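Side-chain contacts in thioredoxin domain-containing protein (Silicibacter pomeroyi, PDB 3EYT), which is of unconfirmed function but has a thioredoxin-like fold and is probably an oxidoreductase with antioxidant activity: residues L123-K126 / A127-R131; K84-L87 / H88-I92. All blocks are in the same frame, centred on the assembly; numbering follows the deposited sequence.

Contact 1. Residues L123-K126 / A127-R131; sequences LIDK and AGDLR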
loop_
_atom_site.group_PDB
_atom_site.type_symbol
_atom_site.label_atom_id
_atom_site.label_comp_id
_atom_site.label_asym_id
_atom_site.label_seq_id
_atom_site.Cartn_x
_atom_site.Cartn_y
_atom_site.Cartn_z
ATOM N N LEU C 123 15.101 14.429 -20.536
ATOM C CA LEU C 123 16.102 15.486 -20.452
ATOM C C LEU C 123 15.468 16.827 -20.714
ATOM O O LEU C 123 14.883 17.050 -21.791
ATOM C CB LEU C 123 17.210 15.327 -21.507
ATOM C CG LEU C 123 18.430 14.432 -21.358
ATOM C CD1 LEU C 123 19.493 14.992 -22.330
ATOM C CD2 LEU C 123 18.969 14.368 -19.933
ATOM N N ILE C 124 15.624 17.716 -19.739
ATOM C CA ILE C 124 15.080 19.057 -19.768
ATOM C C ILE C 124 16.224 20.071 -19.810
ATOM O O ILE C 124 17.158 20.016 -19.000
ATOM C CB ILE C 124 14.163 19.307 -18.551
ATOM C CG1 ILE C 124 12.928 18.378 -18.622
ATOM C CG2 ILE C 124 13.711 20.782 -18.458
ATOM C CD1 ILE C 124 12.193 18.296 -17.301
ATOM N N ASP C 125 16.143 20.995 -20.755
ATOM C CA ASP C 125 17.220 21.962 -20.952
ATOM C C ASP C 125 17.201 23.058 -19.883
ATOM O O ASP C 125 16.288 23.115 -19.082
ATOM C CB ASP C 125 17.225 22.506 -22.389
ATOM C CG ASP C 125 16.036 23.412 -22.712
ATOM O OD1 ASP C 125 15.332 23.917 -21.800
ATOM O OD2 ASP C 125 15.822 23.650 -23.928
ATOM N N LYS C 126 18.215 23.927 -19.882
ATOM C CA LYS C 126 18.323 25.042 -18.911
ATOM C C LYS C 126 17.123 25.994 -18.926
ATOM O O LYS C 126 16.881 26.724 -17.964
ATOM C CB LYS C 126 19.576 25.865 -19.206
ATOM C CG LYS C 126 20.839 25.104 -19.127
ATOM C CD LYS C 126 22.006 26.070 -19.218
ATOM C CE LYS C 126 23.247 25.282 -19.420
ATOM N NZ LYS C 126 24.424 26.159 -19.589
ATOM N N ALA C 127 16.386 26.005 -20.030
ATOM C CA ALA C 127 15.223 26.886 -20.159
ATOM C C ALA C 127 13.906 26.232 -19.724
ATOM O O ALA C 127 12.866 26.870 -19.797
ATOM C CB ALA C 127 15.121 27.431 -21.590
ATOM N N GLY C 128 13.950 24.965 -19.292
ATOM C CA GLY C 128 12.755 24.254 -18.839
ATOM C C GLY C 128 12.026 23.487 -19.926
ATOM O O GLY C 128 10.925 22.959 -19.703
ATOM N N ASP C 129 12.620 23.395 -21.110
ATOM C CA ASP C 129 11.997 22.634 -22.194
ATOM C C ASP C 129 12.456 21.190 -22.242
ATOM O O ASP C 129 13.646 20.890 -22.052
ATOM C CB ASP C 129 12.280 23.287 -23.559
ATOM C CG ASP C 129 11.581 24.641 -23.719
ATOM O OD1 ASP C 129 10.478 24.856 -23.144
ATOM O OD2 ASP C 129 12.156 25.489 -24.425
ATOM N N LEU C 130 11.511 20.296 -22.528
ATOM C CA LEU C 130 11.830 18.900 -22.784
ATOM C C LEU C 130 12.583 18.752 -24.109
ATOM O O LEU C 130 12.130 19.245 -25.148
ATOM C CB LEU C 130 10.558 18.055 -22.798
ATOM C CG LEU C 130 10.769 16.554 -22.994
ATOM C CD1 LEU C 130 11.475 15.927 -21.796
ATOM C CD2 LEU C 130 9.428 15.887 -23.203
ATOM N N ARG C 131 13.714 18.052 -24.079
ATOM C CA ARG C 131 14.585 17.959 -25.238
ATOM C C ARG C 131 14.903 16.521 -25.634
ATOM O O ARG C 131 15.309 16.271 -26.761
ATOM C CB ARG C 131 15.884 18.727 -24.977
ATOM C CG ARG C 131 15.670 20.206 -24.743
ATOM C CD ARG C 131 15.339 20.937 -26.057
ATOM N NE ARG C 131 16.502 20.919 -26.951
ATOM C CZ ARG C 131 17.519 21.773 -26.870
ATOM N NH1 ARG C 131 17.526 22.723 -25.949
ATOM N NH2 ARG C 131 18.531 21.690 -27.717
#
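Asp-125 lays its carboxylate across the mouth of the turn, over the backbone of Asp-129 and against the bent side chain of Arg-131. Its CG stands between the backbone N and the carbonyl carbon (chi1 69°), a placement that turns the acid back over the turn it opens. OD1 of Asp-125 accepts from Asp-129 N at 2.8 Å, from above the carboxylate plane, and weakly from Ala-127 N. Arg-131 NH1 lies 2.8 Å from Asp-125 OD2, on its anti lone pair, in a salt bridge whose carboxylate and guanidinium planes stand 80° apart. Arg-131 CG lies 3.6 Å from Asp-125 CB, and bends at chi2 and chi3 fold the guanidinium back so that NH1 meets the carboxylate. This is a beta hairpin, strands 120-124 and 129-135, closed by a type I turn in which Gly-128 N donates to Asp-125 O at 3.0 Å. On the sheet face shared by Ile-124 and Leu-130, CG1 of the former lies 4.3 Å from CD1 of the latter. Were Asp-125 an alanine, the Asp-129 amide would lose its side-chain acceptor, and the arginine would probably be less firmly fixed over the turn. Arg-131 has a second acidic partner in Glu-153, through NH2. With Asp-129 OD2 only 4.1 Å from Asp-125 OD2, the arginine's positive charge is likely to offset the repulsion between the two acids.

Contact 2. Residues K84-L87 / H88-I92; sequences KAFL and HEYRI
Phe-86 leaves its helix pointing away from residues 88-92, yet its ring swings back to meet both Tyr-90 and Ile-92. From CB the chain runs to a CG anti to the backbone N (chi1 174°), which sends the ring outward from the helix, to a place beside these two partners. There the two sides of the ring part company: CD1 and CE1 face Tyr-90, Phe-86 CE1 coming within 3.5 Å of Tyr-90 CE1, while Phe-86 CE2 lies 3.6 Å from Ile-92 CD1 and CD2 is farther from that methyl. At the tip, CZ sits over a face of the tyrosine ring, offset toward its rim. The two rings meet obliquely, centroids 4.7 Å apart and planes at 34°. The backbone between these partners forms a Schellman motif ending helix 80-89 of a beta-alpha-beta unit: Ile-92 N donates to Leu-87 O at 3.0 Å, Arg-91 N to His-88 O, and Arg-91, at positive phi, is the C-prime residue. The Schellman turn directs the Ile-92 side chain back against the last helical turn, where its CG2 lies 3.8 Å from Leu-87 CD2, the two side chains crossing at about a right angle. Tyr-90 also holds its ring edge to the carbonyl of Phe-86, with Tyr-90 CD1 3.3 Å from Phe-86 O. Phe-86 and Tyr-90 both pack on Val-44 of helix 41-57, and Glu-89 OE1 is hydrogen-bonded to His-74 of the second subunit.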
loop_
_atom_site.group_PDB
_atom_site.type_symbol
_atom_site.label_atom_id
_atom_site.label_comp_id
_atom_site.label_asym_id
_atom_site.label_seq_id
_atom_site.Cartn_x
_atom_site.Cartn_y
_atom_site.Cartn_z
ATOM N N LYS C 84 10.562 3.535 0.125
ATOM C CA LYS C 84 11.565 3.965 1.115
ATOM C C LYS C 84 12.621 2.859 1.365
ATOM O O LYS C 84 13.831 3.126 1.361
ATOM C CB LYS C 84 10.868 4.352 2.434
ATOM C CG LYS C 84 11.753 5.193 3.350
ATOM C CD LYS C 84 11.011 5.549 4.624
ATOM C CE LYS C 84 11.791 6.591 5.377
ATOM N NZ LYS C 84 11.860 6.143 6.784
ATOM N N ALA C 85 12.151 1.621 1.536
ATOM C CA ALA C 85 13.045 0.466 1.774
ATOM C C ALA C 85 13.876 0.163 0.537
ATOM O O ALA C 85 15.077 -0.078 0.633
ATOM C CB ALA C 85 12.248 -0.751 2.201
ATOM N N PHE C 86 13.252 0.251 -0.629
ATOM C CA PHE C 86 13.955 0.036 -1.890
ATOM C C PHE C 86 15.095 1.040 -2.116
ATOM O O PHE C 86 16.218 0.660 -2.531
ATOM C CB PHE C 86 12.930 0.103 -3.044
ATOM C CG PHE C 86 13.546 0.029 -4.402
ATOM C CD1 PHE C 86 13.821 -1.198 -4.983
ATOM C CD2 PHE C 86 13.797 1.195 -5.125
ATOM C CE1 PHE C 86 14.371 -1.268 -6.288
ATOM C CE2 PHE C 86 14.363 1.145 -6.412
ATOM C CZ PHE C 86 14.654 -0.085 -6.990
ATOM N N LEU C 87 14.822 2.314 -1.840
ATOM C CA LEU C 87 15.841 3.352 -1.990
ATOM C C LEU C 87 16.993 3.132 -1.015
ATOM O O LEU C 87 18.145 3.356 -1.364
ATOM C CB LEU C 87 15.266 4.752 -1.784
ATOM C CG LEU C 87 14.120 5.186 -2.688
ATOM C CD1 LEU C 87 13.608 6.530 -2.241
ATOM C CD2 LEU C 87 14.606 5.211 -4.132
ATOM N N HIS C 88 16.677 2.698 0.198
ATOM C CA HIS C 88 17.714 2.341 1.167
ATOM C C HIS C 88 18.595 1.160 0.677
ATOM O O HIS C 88 19.832 1.298 0.564
ATOM C CB HIS C 88 17.099 2.042 2.547
ATOM C CG HIS C 88 18.108 1.724 3.601
ATOM N ND1 HIS C 88 18.419 0.430 3.974
ATOM C CD2 HIS C 88 18.903 2.529 4.343
ATOM C CE1 HIS C 88 19.353 0.453 4.908
ATOM N NE2 HIS C 88 19.664 1.714 5.150
ATOM N N GLU C 89 17.969 0.023 0.360
ATOM C CA GLU C 89 18.719 -1.193 -0.055
ATOM C C GLU C 89 19.605 -0.990 -1.253
ATOM O O GLU C 89 20.712 -1.533 -1.318
ATOM C CB GLU C 89 17.781 -2.352 -0.383
ATOM C CG GLU C 89 17.143 -2.951 0.832
ATOM C CD GLU C 89 18.171 -3.474 1.791
ATOM O OE1 GLU C 89 18.281 -2.909 2.917
ATOM O OE2 GLU C 89 18.905 -4.419 1.399
ATOM N N TYR C 90 19.119 -0.213 -2.207
ATOM C CA TYR C 90 19.849 0.028 -3.429
ATOM C C TYR C 90 20.699 1.294 -3.359
ATOM O O TYR C 90 21.228 1.744 -4.389
ATOM C CB TYR C 90 18.871 0.108 -4.593
ATOM C CG TYR C 90 18.411 -1.263 -5.014
ATOM C CD1 TYR C 90 17.328 -1.892 -4.376
ATOM C CD2 TYR C 90 19.075 -1.945 -6.031
ATOM C CE1 TYR C 90 16.941 -3.166 -4.747
ATOM C CE2 TYR C 90 18.695 -3.232 -6.399
ATOM C CZ TYR C 90 17.617 -3.811 -5.778
ATOM O OH TYR C 90 17.229 -5.067 -6.171
ATOM N N ARG C 91 20.782 1.901 -2.173
ATOM C CA ARG C 91 21.563 3.130 -1.980
ATOM C C ARG C 91 21.340 4.217 -3.039
ATOM O O ARG C 91 22.286 4.784 -3.587
ATOM C CB ARG C 91 23.050 2.806 -1.917
ATOM C CG ARG C 91 23.373 1.757 -0.906
ATOM C CD ARG C 91 24.872 1.505 -0.960
ATOM N NE ARG C 91 25.204 0.285 -0.246
ATOM C CZ ARG C 91 25.934 -0.709 -0.747
ATOM N NH1 ARG C 91 26.444 -0.624 -1.978
ATOM N NH2 ARG C 91 26.169 -1.783 -0.007
ATOM N N ILE C 92 20.081 4.519 -3.302
ATOM C CA ILE C 92 19.719 5.588 -4.197
ATOM C C ILE C 92 19.577 6.838 -3.343
ATOM O O ILE C 92 18.693 6.908 -2.479
ATOM C CB ILE C 92 18.407 5.249 -4.883
ATOM C CG1 ILE C 92 18.615 3.980 -5.723
ATOM C CG2 ILE C 92 17.887 6.468 -5.691
ATOM C CD1 ILE C 92 17.321 3.200 -6.015
#

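Contact 1 and contact 2 illustrate two ways of ending a regular element: a strand at a hairpin turn whose backbone bonds are supplemented by a carboxylate, and a helix at a Schellman motif with apolar side chains folded against it. They lie on opposite sides of the chain's centre, their own centres 28 Å apart and their nearest atoms about 16 Å apart, so neither touches the other. Contact 2 is the one near the presumed redox site: the Phe-86 side chain is near, but not in contact with, Cys-40 and Cys-43, a CxxC pattern whose role is unconfirmed, and this region also meets the second subunit. No other chain of the assembly touches contact 1, which lies on the sheet's hairpin and packs against helix 140-151.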